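Local structure of oxidoreductase (Listeria innocua, 3E18) at residues A[126-131]-A[182-187]; A[135-140]-A[296-301]; A[145-150]-A[242-247]; A[303-308]-A[320-325]. The protein binds NAD and is probably a dehydrogenase of the Gfo/Idh/MocA family, with an unknown substrate. All blocks are in the same frame, centred on the assembly; numbering follows the deposited sequence.

Contact 1 of 4, residues A[126-131]-A[182-187]; sequences RWDEDF and LDQLLF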
loop_
_atom_site.group_PDB
_atom_site.type_symbol
_atom_site.label_atom_id
_atom_site.label_comp_id
_atom_site.label_asym_id
_atom_site.label_seq_id
_atom_site.Cartn_x
_atom_site.Cartn_y
_atom_site.Cartn_z
ATOM N N ARG A 126 -14.720 -17.273 -4.447
ATOM C CA ARG A 126 -14.561 -17.820 -3.101
ATOM C C ARG A 126 -13.932 -19.213 -3.147
ATOM O O ARG A 126 -13.353 -19.660 -2.170
ATOM C CB ARG A 126 -15.898 -17.910 -2.390
ATOM C CG ARG A 126 -16.493 -16.595 -2.030
ATOM C CD ARG A 126 -17.700 -16.819 -1.159
ATOM N NE ARG A 126 -18.448 -15.589 -0.978
ATOM C CZ ARG A 126 -19.381 -15.431 -0.043
ATOM N NH1 ARG A 126 -19.688 -16.442 0.741
ATOM N NH2 ARG A 126 -20.045 -14.287 0.069
ATOM N N TRP A 127 -14.023 -19.870 -4.302
ATOM C CA TRP A 127 -13.430 -21.189 -4.515
ATOM C C TRP A 127 -12.013 -21.123 -5.121
ATOM O O TRP A 127 -11.395 -22.158 -5.364
ATOM C CB TRP A 127 -14.360 -22.045 -5.396
ATOM C CG TRP A 127 -15.572 -22.626 -4.671
ATOM C CD1 TRP A 127 -15.696 -23.896 -4.176
ATOM C CD2 TRP A 127 -16.810 -21.959 -4.369
ATOM N NE1 TRP A 127 -16.931 -24.068 -3.592
ATOM C CE2 TRP A 127 -17.640 -22.899 -3.699
ATOM C CE3 TRP A 127 -17.307 -20.665 -4.608
ATOM C CZ2 TRP A 127 -18.934 -22.582 -3.250
ATOM C CZ3 TRP A 127 -18.611 -20.347 -4.160
ATOM C CH2 TRP A 127 -19.405 -21.309 -3.491
ATOM N N ASP A 128 -11.506 -19.915 -5.363
ATOM C CA ASP A 128 -10.162 -19.728 -5.929
ATOM C C ASP A 128 -9.098 -20.345 -5.017
ATOM O O ASP A 128 -9.118 -20.140 -3.803
ATOM C CB ASP A 128 -9.866 -18.244 -6.163
ATOM C CG ASP A 128 -10.311 -17.748 -7.535
ATOM O OD1 ASP A 128 -10.962 -18.506 -8.292
ATOM O OD2 ASP A 128 -10.000 -16.576 -7.863
ATOM N N GLU A 129 -8.203 -21.130 -5.604
ATOM C CA GLU A 129 -7.186 -21.879 -4.852
ATOM C C GLU A 129 -6.228 -20.983 -4.042
ATOM O O GLU A 129 -5.961 -21.240 -2.862
ATOM C CB GLU A 129 -6.388 -22.769 -5.819
ATOM C CG GLU A 129 -5.765 -23.978 -5.149
ATOM C CD GLU A 129 -5.148 -24.980 -6.127
ATOM O OE1 GLU A 129 -5.478 -24.957 -7.340
ATOM O OE2 GLU A 129 -4.317 -25.794 -5.663
ATOM N N ASP A 130 -5.756 -19.907 -4.669
ATOM C CA ASP A 130 -4.932 -18.907 -3.975
ATOM C C ASP A 130 -5.634 -18.336 -2.737
ATOM O O ASP A 130 -5.016 -18.191 -1.684
ATOM C CB ASP A 130 -4.550 -17.776 -4.917
ATOM C CG ASP A 130 -5.753 -17.061 -5.493
ATOM O OD1 ASP A 130 -6.575 -17.706 -6.182
ATOM O OD2 ASP A 130 -5.859 -15.847 -5.279
ATOM N N PHE A 131 -6.922 -18.030 -2.869
ATOM C CA PHE A 131 -7.692 -17.498 -1.746
ATOM C C PHE A 131 -7.869 -18.546 -0.647
ATOM O O PHE A 131 -7.821 -18.226 0.541
ATOM C CB PHE A 131 -9.062 -16.959 -2.228
ATOM C CG PHE A 131 -10.027 -16.710 -1.102
ATOM C CD1 PHE A 131 -9.767 -15.708 -0.167
ATOM C CD2 PHE A 131 -11.166 -17.488 -0.959
ATOM C CE1 PHE A 131 -10.633 -15.482 0.924
ATOM C CE2 PHE A 131 -12.055 -17.265 0.136
ATOM C CZ PHE A 131 -11.777 -16.259 1.063
ATOM N N LEU A 182 -13.324 -7.997 -2.709
ATOM C CA LEU A 182 -13.948 -7.496 -1.480
ATOM C C LEU A 182 -14.827 -8.563 -0.841
ATOM O O LEU A 182 -14.988 -8.618 0.403
ATOM C CB LEU A 182 -14.787 -6.259 -1.785
ATOM C CG LEU A 182 -14.032 -5.010 -2.261
ATOM C CD1 LEU A 182 -15.012 -4.025 -2.822
ATOM C CD2 LEU A 182 -13.152 -4.375 -1.185
ATOM N N ASP A 183 -15.431 -9.378 -1.701
ATOM C CA ASP A 183 -16.257 -10.503 -1.254
ATOM C C ASP A 183 -15.415 -11.583 -0.565
ATOM O O ASP A 183 -15.783 -12.054 0.522
ATOM C CB ASP A 183 -17.073 -11.086 -2.406
ATOM C CG ASP A 183 -17.868 -12.290 -1.983
ATOM O OD1 ASP A 183 -18.846 -12.134 -1.207
ATOM O OD2 ASP A 183 -17.471 -13.393 -2.391
ATOM N N GLN A 184 -14.285 -11.943 -1.183
ATOM C CA GLN A 184 -13.252 -12.779 -0.530
ATOM C C GLN A 184 -12.913 -12.261 0.859
ATOM O O GLN A 184 -12.962 -13.001 1.841
ATOM C CB GLN A 184 -11.980 -12.808 -1.367
ATOM C CG GLN A 184 -12.032 -13.819 -2.529
ATOM C CD GLN A 184 -10.792 -13.777 -3.417
ATOM O OE1 GLN A 184 -9.915 -12.925 -3.268
ATOM N NE2 GLN A 184 -10.714 -14.717 -4.340
ATOM N N LEU A 185 -12.611 -10.974 0.943
ATOM C CA LEU A 185 -12.167 -10.379 2.213
ATOM C C LEU A 185 -13.229 -10.421 3.299
ATOM O O LEU A 185 -12.943 -10.727 4.476
ATOM C CB LEU A 185 -11.751 -8.919 1.970
ATOM C CG LEU A 185 -11.329 -8.079 3.181
ATOM C CD1 LEU A 185 -9.999 -8.552 3.768
ATOM C CD2 LEU A 185 -11.262 -6.618 2.776
ATOM N N LEU A 186 -14.452 -10.077 2.918
ATOM C CA LEU A 186 -15.561 -10.012 3.880
ATOM C C LEU A 186 -16.066 -11.412 4.263
ATOM O O LEU A 186 -16.567 -11.646 5.377
ATOM C CB LEU A 186 -16.678 -9.122 3.321
ATOM C CG LEU A 186 -16.806 -7.712 3.924
ATOM C CD1 LEU A 186 -15.470 -6.992 4.025
ATOM C CD2 LEU A 186 -17.830 -6.856 3.180
ATOM N N PHE A 187 -15.932 -12.341 3.325
ATOM C CA PHE A 187 -16.152 -13.762 3.601
ATOM C C PHE A 187 -15.118 -14.299 4.612
ATOM O O PHE A 187 -15.472 -15.068 5.510
ATOM C CB PHE A 187 -16.126 -14.559 2.279
ATOM C CG PHE A 187 -16.312 -16.052 2.441
ATOM C CD1 PHE A 187 -17.361 -16.567 3.209
ATOM C CD2 PHE A 187 -15.454 -16.938 1.784
ATOM C CE1 PHE A 187 -17.538 -17.950 3.342
ATOM C CE2 PHE A 187 -15.616 -18.328 1.913
ATOM C CZ PHE A 187 -16.666 -18.827 2.691
HETATM O O HOH W 1 -8.551 -15.150 -6.167
#
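Asp-183 is gripped by two nitrogens of Arg-126: NE reaches OD2 at 2.8 Å and NH2 reaches OD1, also at 2.8 Å, a side-on salt bridge. It fastens the 3-10 turn just before helix 129-140 to helix 173-188 in this Gfo/Idh/MocA-type fold. The Arg-126 chain runs extended from CG to NE, which carries the guanidinium out to the carboxylate. Both carboxylate oxygens use their syn lone pairs, and the two planes lie only 26° apart, which fixes the rotation of both groups. The guanidinium also lies flat on Phe-187, planes 21° apart, with CZ 4.4 Å from the ring centroid, an off-centre cation-pi contact; Glu-327 adds a second salt bridge at NH1. Phe-187 then meets Phe-131 at the ring rim. The Phe-131 ring and the Gln-184 amide stack within 7°, CG of Gln-184 standing over the ring face. Gln-184 NE2 bonds to Arg-125 O and to a water at 2.9 Å. Asp-128 OD2 is salt-bridged to Arg-125 and Asp-130 OD2 to Arg-238; the same water donates to both, at 2.6 Å to Asp-128 OD2.

Contact 2 of 4, residues A[135-140]-A[296-301]; sequences KEMFEQ and SLPAPA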
loop_
_atom_site.group_PDB
_atom_site.type_symbol
_atom_site.label_atom_id
_atom_site.label_comp_id
_atom_site.label_asym_id
_atom_site.label_seq_id
_atom_site.Cartn_x
_atom_site.Cartn_y
_atom_site.Cartn_z
ATOM N N LYS A 135 -7.113 -18.582 3.322
ATOM C CA LYS A 135 -8.134 -19.025 4.266
ATOM C C LYS A 135 -7.574 -20.112 5.176
ATOM O O LYS A 135 -7.801 -20.095 6.375
ATOM C CB LYS A 135 -9.368 -19.533 3.513
ATOM C CG LYS A 135 -10.551 -19.870 4.401
ATOM C CD LYS A 135 -11.799 -20.026 3.546
ATOM C CE LYS A 135 -13.062 -19.903 4.383
ATOM N NZ LYS A 135 -13.326 -21.167 5.115
ATOM N N GLU A 136 -6.826 -21.048 4.601
ATOM C CA GLU A 136 -6.126 -22.055 5.428
ATOM C C GLU A 136 -5.168 -21.403 6.439
ATOM O O GLU A 136 -5.231 -21.699 7.647
ATOM C CB GLU A 136 -5.390 -23.074 4.544
ATOM C CG GLU A 136 -4.603 -24.166 5.315
ATOM C CD GLU A 136 -5.479 -25.234 5.983
ATOM O OE1 GLU A 136 -6.719 -25.212 5.813
ATOM O OE2 GLU A 136 -4.912 -26.115 6.674
ATOM N N MET A 137 -4.325 -20.484 5.953
ATOM C CA MET A 137 -3.384 -19.761 6.821
ATOM C C MET A 137 -4.109 -18.996 7.921
ATOM O O MET A 137 -3.692 -19.026 9.073
ATOM C CB MET A 137 -2.483 -18.814 6.014
ATOM C CG MET A 137 -1.594 -19.514 5.008
ATOM S SD MET A 137 -0.729 -18.393 3.905
ATOM C CE MET A 137 0.273 -17.477 5.066
ATOM N N PHE A 138 -5.207 -18.337 7.554
ATOM C CA PHE A 138 -5.996 -17.505 8.462
ATOM C C PHE A 138 -6.594 -18.354 9.585
ATOM O O PHE A 138 -6.506 -17.996 10.760
ATOM C CB PHE A 138 -7.098 -16.782 7.656
ATOM C CG PHE A 138 -7.851 -15.722 8.422
ATOM C CD1 PHE A 138 -7.389 -14.411 8.459
ATOM C CD2 PHE A 138 -9.050 -16.021 9.063
ATOM C CE1 PHE A 138 -8.089 -13.425 9.170
ATOM C CE2 PHE A 138 -9.751 -15.050 9.766
ATOM C CZ PHE A 138 -9.272 -13.749 9.817
ATOM N N GLU A 139 -7.185 -19.488 9.217
ATOM C CA GLU A 139 -7.903 -20.347 10.171
ATOM C C GLU A 139 -6.965 -21.187 11.035
ATOM O O GLU A 139 -7.200 -21.368 12.232
ATOM C CB GLU A 139 -8.867 -21.266 9.422
ATOM C CG GLU A 139 -10.050 -20.538 8.811
ATOM C CD GLU A 139 -10.868 -21.415 7.894
ATOM O OE1 GLU A 139 -10.395 -22.511 7.524
ATOM O OE2 GLU A 139 -11.988 -20.996 7.537
ATOM N N GLN A 140 -5.893 -21.679 10.428
ATOM C CA GLN A 140 -4.929 -22.529 11.139
ATOM C C GLN A 140 -3.835 -21.761 11.865
ATOM O O GLN A 140 -2.952 -22.367 12.485
ATOM C CB GLN A 140 -4.330 -23.576 10.195
ATOM C CG GLN A 140 -5.381 -24.580 9.680
ATOM C CD GLN A 140 -6.216 -25.194 10.803
ATOM O OE1 GLN A 140 -5.684 -25.606 11.840
ATOM N NE2 GLN A 140 -7.527 -25.251 10.601
ATOM N N SER A 296 6.975 -23.674 2.941
ATOM C CA SER A 296 6.085 -23.690 1.789
ATOM C C SER A 296 4.718 -23.186 2.219
ATOM O O SER A 296 4.379 -23.239 3.411
ATOM C CB SER A 296 5.962 -25.106 1.220
ATOM O OG SER A 296 7.119 -25.446 0.478
ATOM N N LEU A 297 3.963 -22.662 1.255
ATOM C CA LEU A 297 2.544 -22.372 1.430
ATOM C C LEU A 297 1.788 -23.665 1.723
ATOM O O LEU A 297 2.097 -24.693 1.124
ATOM C CB LEU A 297 1.968 -21.713 0.165
ATOM C CG LEU A 297 2.534 -20.335 -0.205
ATOM C CD1 LEU A 297 2.137 -19.920 -1.609
ATOM C CD2 LEU A 297 2.062 -19.303 0.793
ATOM N N PRO A 298 0.790 -23.615 2.632
ATOM C CA PRO A 298 0.004 -24.805 2.945
ATOM C C PRO A 298 -0.855 -25.232 1.762
ATOM O O PRO A 298 -0.977 -24.491 0.783
ATOM C CB PRO A 298 -0.909 -24.349 4.092
ATOM C CG PRO A 298 -0.411 -23.027 4.516
ATOM C CD PRO A 298 0.328 -22.442 3.392
ATOM N N ALA A 299 -1.421 -26.434 1.854
ATOM C CA ALA A 299 -2.461 -26.880 0.937
ATOM C C ALA A 299 -3.685 -25.997 1.192
ATOM O O ALA A 299 -3.915 -25.581 2.337
ATOM C CB ALA A 299 -2.795 -28.368 1.183
ATOM N N PRO A 300 -4.463 -25.695 0.135
ATOM C CA PRO A 300 -5.646 -24.840 0.301
ATOM C C PRO A 300 -6.688 -25.461 1.220
ATOM O O PRO A 300 -6.809 -26.694 1.271
ATOM C CB PRO A 300 -6.195 -24.734 -1.121
ATOM C CG PRO A 300 -5.672 -25.964 -1.814
ATOM C CD PRO A 300 -4.300 -26.115 -1.272
ATOM N N ALA A 301 -7.407 -24.620 1.968
ATOM C CA ALA A 301 -8.575 -25.060 2.728
ATOM C C ALA A 301 -9.624 -25.669 1.785
ATOM O O ALA A 301 -9.589 -25.453 0.568
ATOM C CB ALA A 301 -9.178 -23.892 3.495
HETATM O O HOH W 2 -3.625 -27.353 4.400
#
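The backbones come closest where CA of Glu-136, on helix 129-140, stands 4.7 Å from CA of Ala-301, in an extended, polyproline II-like segment, and no direct hydrogen bond joins the two segments. Glu-136 sends its CG anti to the backbone N (chi1 179°) and then bends at chi2 (73°), which lays the aliphatic part against the chain: CG sits 3.4 Å from Ala-299 O and 3.9 Å from Pro-298 CB. Its OE1 turns instead to Ala-301, 3.6 Å from CB. This proline-containing connection leads away from the edge strand 292-295 of the large mixed sheet and runs over helix 129-140 toward helix 307-315, held also by a backbone bond between Ala-301 and Leu-132. The next residue, Met-137, crosses the Pro-298 ring at about a right angle, CG to CG 3.7 Å, while its SD approaches Leu-297 CD2 at 4.3 Å; Ile-259 of the sheet touches all three side chains. A water donates to Ala-299 O at 2.7 Å and, weakly, to Glu-136 OE2.

Contact 3 of 4, residues A[145-150]-A[242-247]; sequences EMFHLE and KGTEGT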
loop_
_atom_site.group_PDB
_atom_site.type_symbol
_atom_site.label_atom_id
_atom_site.label_comp_id
_atom_site.label_asym_id
_atom_site.label_seq_id
_atom_site.Cartn_x
_atom_site.Cartn_y
_atom_site.Cartn_z
ATOM N N GLU A 145 -1.800 -14.866 14.331
ATOM C CA GLU A 145 -3.003 -14.087 14.047
ATOM C C GLU A 145 -2.746 -13.147 12.882
ATOM O O GLU A 145 -1.930 -12.221 12.996
ATOM C CB GLU A 145 -3.411 -13.282 15.286
ATOM C CG GLU A 145 -3.730 -14.170 16.476
ATOM C CD GLU A 145 -4.304 -13.410 17.660
ATOM O OE1 GLU A 145 -3.893 -12.250 17.897
ATOM O OE2 GLU A 145 -5.163 -13.985 18.364
ATOM N N MET A 146 -3.423 -13.402 11.762
ATOM C CA MET A 146 -3.282 -12.592 10.553
ATOM C C MET A 146 -4.010 -11.280 10.812
ATOM O O MET A 146 -5.211 -11.291 11.080
ATOM C CB MET A 146 -3.886 -13.319 9.343
ATOM C CG MET A 146 -3.471 -12.775 7.982
ATOM S SD MET A 146 -4.133 -13.737 6.612
ATOM C CE MET A 146 -3.206 -15.254 6.779
ATOM N N PHE A 147 -3.285 -10.162 10.760
ATOM C CA PHE A 147 -3.873 -8.854 11.105
ATOM C C PHE A 147 -3.859 -7.858 9.949
ATOM O O PHE A 147 -4.441 -6.786 10.043
ATOM C CB PHE A 147 -3.235 -8.252 12.381
ATOM C CG PHE A 147 -1.745 -7.929 12.261
ATOM C CD1 PHE A 147 -1.306 -6.761 11.641
ATOM C CD2 PHE A 147 -0.791 -8.785 12.806
ATOM C CE1 PHE A 147 0.058 -6.467 11.534
ATOM C CE2 PHE A 147 0.564 -8.494 12.720
ATOM C CZ PHE A 147 0.994 -7.341 12.073
ATOM N N HIS A 148 -3.205 -8.207 8.844
ATOM C CA HIS A 148 -3.133 -7.291 7.737
ATOM C C HIS A 148 -3.032 -8.090 6.441
ATOM O O HIS A 148 -2.200 -8.973 6.349
ATOM C CB HIS A 148 -1.937 -6.335 7.879
ATOM C CG HIS A 148 -1.784 -5.402 6.716
ATOM N ND1 HIS A 148 -2.610 -4.317 6.518
ATOM C CD2 HIS A 148 -0.931 -5.424 5.662
ATOM C CE1 HIS A 148 -2.267 -3.702 5.401
ATOM N NE2 HIS A 148 -1.251 -4.353 4.861
ATOM N N LEU A 149 -3.908 -7.800 5.478
ATOM C CA LEU A 149 -3.938 -8.554 4.199
ATOM C C LEU A 149 -3.873 -7.638 3.010
ATOM O O LEU A 149 -4.573 -6.644 2.950
ATOM C CB LEU A 149 -5.226 -9.391 4.084
ATOM C CG LEU A 149 -5.513 -10.477 5.127
ATOM C CD1 LEU A 149 -6.201 -9.919 6.389
ATOM C CD2 LEU A 149 -6.374 -11.547 4.486
ATOM N N GLU A 150 -3.074 -7.982 2.004
ATOM C CA GLU A 150 -3.052 -7.144 0.833
ATOM C C GLU A 150 -3.356 -8.049 -0.339
ATOM O O GLU A 150 -2.682 -9.044 -0.528
ATOM C CB GLU A 150 -1.702 -6.423 0.660
ATOM C CG GLU A 150 -1.385 -5.469 1.798
ATOM C CD GLU A 150 -0.044 -4.778 1.710
ATOM O OE1 GLU A 150 0.646 -4.835 0.657
ATOM O OE2 GLU A 150 0.317 -4.158 2.730
ATOM N N LYS A 242 0.252 -10.450 6.639
ATOM C CA LYS A 242 1.105 -10.273 7.793
ATOM C C LYS A 242 0.375 -10.746 9.023
ATOM O O LYS A 242 -0.809 -10.465 9.180
ATOM C CB LYS A 242 1.452 -8.788 7.986
ATOM C CG LYS A 242 2.348 -8.188 6.901
ATOM C CD LYS A 242 2.662 -6.711 7.201
ATOM C CE LYS A 242 3.727 -6.580 8.287
ATOM N NZ LYS A 242 3.708 -5.194 8.842
ATOM N N GLY A 243 1.093 -11.453 9.888
ATOM C CA GLY A 243 0.554 -11.949 11.137
ATOM C C GLY A 243 1.539 -11.754 12.260
ATOM O O GLY A 243 2.680 -11.371 12.020
ATOM N N THR A 244 1.093 -12.012 13.489
ATOM C CA THR A 244 1.938 -11.896 14.683
ATOM C C THR A 244 3.161 -12.839 14.684
ATOM O O THR A 244 4.127 -12.612 15.404
ATOM C CB THR A 244 1.112 -12.141 15.956
ATOM O OG1 THR A 244 0.477 -13.422 15.863
ATOM C CG2 THR A 244 0.048 -11.075 16.110
ATOM N N GLU A 245 3.117 -13.886 13.857
ATOM C CA GLU A 245 4.173 -14.886 13.807
ATOM C C GLU A 245 4.552 -15.208 12.366
ATOM O O GLU A 245 4.666 -16.369 12.003
ATOM C CB GLU A 245 3.723 -16.176 14.508
ATOM C CG GLU A 245 3.300 -16.013 15.995
ATOM C CD GLU A 245 4.469 -15.703 16.944
ATOM O OE1 GLU A 245 5.652 -15.862 16.556
ATOM O OE2 GLU A 245 4.196 -15.303 18.103
ATOM N N GLY A 246 4.769 -14.182 11.558
ATOM C CA GLY A 246 5.235 -14.408 10.195
ATOM C C GLY A 246 4.549 -13.568 9.149
ATOM O O GLY A 246 3.671 -12.758 9.458
ATOM N N THR A 247 4.956 -13.797 7.904
ATOM C CA THR A 247 4.508 -13.054 6.752
ATOM C C THR A 247 4.405 -14.093 5.629
ATOM O O THR A 247 5.218 -15.019 5.581
ATOM C CB THR A 247 5.541 -11.933 6.384
ATOM O OG1 THR A 247 5.758 -11.080 7.521
ATOM C CG2 THR A 247 5.066 -11.088 5.226
#
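The Phe-147 ring lies across the backbone of Lys-242 and Gly-243: Lys-242 O stands over one face, offset toward the rim, and CE2 comes within 3.4 Å of Gly-243 C. The ring is placed there by a classic beta bulge, in which Phe-147 and His-148 both face Lys-242 where the antiparallel strands 146-154 and 239-243 pair in the large sheet of the C-terminal domain. With CG between the backbone N and the carbonyl carbon (chi1 64°), the ring is brought back over the neighbouring strand. Two amides converge on Lys-242 O, with Phe-147 N at 3.0 Å, in the carbonyl plane, and His-148 N at 3.3 Å, a weak bond. On one side of the bulge Met-146 and Gly-243 form a non-hydrogen-bonded pair, CA to CA 3.9 Å; on the other, Lys-242 N donates to His-148 O at 2.9 Å. At the turn into strand 246-250, Thr-244 exchanges bonds with Glu-145: its N gives to Glu-145 O, and its OG1 receives Glu-145 N. The Lys-242 chain bends at chi3, and its NZ bonds to Thr-231 of the second subunit, placing this sheet region at the dimer contact. His-148 passes CD of Lys-242 obliquely, its ND1 bonded to Thr-223. In the plane of the same ring, NE2 donates to the anti lone pair of Glu-150 OE2 at 2.7 Å.

Contact 4 of 4, residues A[303-308]-A[320-325]; sequences LAPSFY and EPIVQN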
loop_
_atom_site.group_PDB
_atom_site.type_symbol
_atom_site.label_atom_id
_atom_site.label_comp_id
_atom_site.label_asym_id
_atom_site.label_seq_id
_atom_site.Cartn_x
_atom_site.Cartn_y
_atom_site.Cartn_z
ATOM N N LEU A 303 -13.325 -25.778 0.282
ATOM C CA LEU A 303 -14.658 -25.172 0.167
ATOM C C LEU A 303 -15.552 -26.117 -0.624
ATOM O O LEU A 303 -15.402 -26.265 -1.851
ATOM C CB LEU A 303 -14.626 -23.763 -0.463
ATOM C CG LEU A 303 -15.927 -22.946 -0.334
ATOM C CD1 LEU A 303 -16.449 -22.887 1.113
ATOM C CD2 LEU A 303 -15.769 -21.552 -0.867
ATOM N N ALA A 304 -16.464 -26.766 0.092
ATOM C CA ALA A 304 -17.253 -27.861 -0.479
ATOM C C ALA A 304 -18.732 -27.761 -0.127
ATOM O O ALA A 304 -19.083 -27.377 0.999
ATOM C CB ALA A 304 -16.680 -29.222 -0.043
ATOM N N PRO A 305 -19.612 -28.117 -1.078
ATOM C CA PRO A 305 -19.358 -28.570 -2.446
ATOM C C PRO A 305 -19.165 -27.390 -3.379
ATOM O O PRO A 305 -19.018 -26.265 -2.904
ATOM C CB PRO A 305 -20.650 -29.322 -2.798
ATOM C CG PRO A 305 -21.702 -28.621 -2.025
ATOM C CD PRO A 305 -21.053 -28.112 -0.762
ATOM N N SER A 306 -19.163 -27.644 -4.688
ATOM C CA SER A 306 -19.091 -26.604 -5.699
ATOM C C SER A 306 -20.269 -25.638 -5.546
ATOM O O SER A 306 -21.252 -25.956 -4.872
ATOM C CB SER A 306 -19.099 -27.223 -7.104
ATOM O OG SER A 306 -20.408 -27.663 -7.489
ATOM N N PHE A 307 -20.150 -24.456 -6.145
ATOM C CA PHE A 307 -21.223 -23.456 -6.105
ATOM C C PHE A 307 -22.576 -24.041 -6.546
ATOM O O PHE A 307 -23.570 -23.954 -5.831
ATOM C CB PHE A 307 -20.860 -22.240 -6.972
ATOM C CG PHE A 307 -21.970 -21.241 -7.091
ATOM C CD1 PHE A 307 -22.118 -20.249 -6.131
ATOM C CD2 PHE A 307 -22.887 -21.308 -8.142
ATOM C CE1 PHE A 307 -23.144 -19.334 -6.233
ATOM C CE2 PHE A 307 -23.929 -20.399 -8.245
ATOM C CZ PHE A 307 -24.056 -19.409 -7.294
ATOM N N TYR A 308 -22.600 -24.656 -7.719
ATOM C CA TYR A 308 -23.847 -25.164 -8.273
ATOM C C TYR A 308 -24.418 -26.370 -7.540
ATOM O O TYR A 308 -25.636 -26.528 -7.508
ATOM C CB TYR A 308 -23.693 -25.456 -9.768
ATOM C CG TYR A 308 -24.044 -24.284 -10.651
ATOM C CD1 TYR A 308 -23.080 -23.677 -11.452
ATOM C CD2 TYR A 308 -25.349 -23.777 -10.688
ATOM C CE1 TYR A 308 -23.404 -22.607 -12.274
ATOM C CE2 TYR A 308 -25.680 -22.717 -11.507
ATOM C CZ TYR A 308 -24.704 -22.140 -12.304
ATOM O OH TYR A 308 -25.029 -21.087 -13.118
ATOM N N GLU A 320 -27.444 -25.048 4.102
ATOM C CA GLU A 320 -27.421 -23.581 4.106
ATOM C C GLU A 320 -26.635 -23.087 2.884
ATOM O O GLU A 320 -25.758 -23.797 2.397
ATOM C CB GLU A 320 -26.772 -23.061 5.393
ATOM C CG GLU A 320 -27.525 -23.399 6.686
ATOM C CD GLU A 320 -28.629 -22.404 7.044
ATOM O OE1 GLU A 320 -29.369 -21.942 6.145
ATOM O OE2 GLU A 320 -28.767 -22.092 8.251
ATOM N N PRO A 321 -26.956 -21.881 2.368
ATOM C CA PRO A 321 -26.123 -21.339 1.287
ATOM C C PRO A 321 -24.700 -20.960 1.724
ATOM O O PRO A 321 -24.506 -20.456 2.832
ATOM C CB PRO A 321 -26.898 -20.096 0.824
ATOM C CG PRO A 321 -27.791 -19.733 1.975
ATOM C CD PRO A 321 -28.082 -20.986 2.721
ATOM N N ILE A 322 -23.718 -21.233 0.863
ATOM C CA ILE A 322 -22.336 -20.777 1.085
ATOM C C ILE A 322 -22.253 -19.265 0.813
ATOM O O ILE A 322 -21.781 -18.498 1.665
ATOM C CB ILE A 322 -21.312 -21.586 0.229
ATOM C CG1 ILE A 322 -21.185 -23.024 0.767
ATOM C CG2 ILE A 322 -19.935 -20.907 0.214
ATOM C CD1 ILE A 322 -20.459 -23.981 -0.162
ATOM N N VAL A 323 -22.711 -18.846 -0.364
ATOM C CA VAL A 323 -22.820 -17.421 -0.708
ATOM C C VAL A 323 -24.160 -16.906 -0.176
ATOM O O VAL A 323 -25.200 -17.136 -0.782
ATOM C CB VAL A 323 -22.737 -17.176 -2.232
ATOM C CG1 VAL A 323 -22.741 -15.675 -2.522
ATOM C CG2 VAL A 323 -21.487 -17.803 -2.825
ATOM N N GLN A 324 -24.119 -16.239 0.973
ATOM C CA GLN A 324 -25.314 -15.749 1.627
ATOM C C GLN A 324 -25.623 -14.342 1.145
ATOM O O GLN A 324 -24.709 -13.554 0.916
ATOM C CB GLN A 324 -25.113 -15.770 3.146
ATOM C CG GLN A 324 -24.843 -17.170 3.652
ATOM C CD GLN A 324 -25.248 -17.374 5.091
ATOM O OE1 GLN A 324 -26.437 -17.412 5.415
ATOM N NE2 GLN A 324 -24.259 -17.532 5.967
ATOM N N ASN A 325 -26.910 -14.033 0.985
ATOM C CA ASN A 325 -27.332 -12.754 0.409
ATOM C C ASN A 325 -26.970 -11.562 1.286
ATOM O O ASN A 325 -26.627 -10.500 0.776
ATOM C CB ASN A 325 -28.831 -12.772 0.099
ATOM C CG ASN A 325 -29.156 -13.598 -1.125
ATOM O OD1 ASN A 325 -28.364 -13.676 -2.058
ATOM N ND2 ASN A 325 -30.328 -14.215 -1.132
#
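Apolar packing, with no hydrogen bond directly between the segments, joins 303-308 to 320-325, and Ile-322 carries most of it. Its two branches part company: CG2 slides past Leu-303, 4.1 Å from CD1, while CD1 reaches Pro-305 CD at 4.2 Å. In a separate apolar pair, Val-323 puts CG2 at the edge of the Phe-307 ring, close to its plane and 4.1 Å from CE1. That ring is carried toward Val-323 by a CG anti to the backbone N (chi1 174°), and it also makes an edge-to-face contact with His-122. Among contacts with polar atoms, CD1 of Ile-322 meets the cis-peptide turn at Pro-305, 3.8 Å from Ala-304 O and equally 3.8 Å from Pro-305 O. Side-chain to backbone bonds flank the packing: Ser-306 OG caps Asn-309 N, and Asn-310 OD1 of the same helix accepts Ile-322 N. The two segments bracket helix 307-315, the second leading into helix 325-344, beside strand 119-122 of the Rossmann domain, where the Phe-307 side chain lies about 6 Å from that of the NAD-binding Asn-124.

Contacts 1 and 2 share helix 129-140 and touch, their centres about 13 Å apart, through Glu-129 against Pro-300 and Phe-187 against Lys-135. The centre of contact 3 is also about 13 Å from that of contact 2, with Met-146 packing on Met-137; its strands belong to the large mixed sheet. Contact 4 is centred about 12 Å from contact 1, joined to it where Trp-127 NE1 probably bonds to Pro-305 O, but about 27 Å from the centre of contact 3. Along the chain contact 1 crosses contacts 2 and 3, contact 3 is nested within contact 2, and contact 4 follows in series. In space the contacts run from the sheet at the dimer contact to the Rossmann domain that holds NAD.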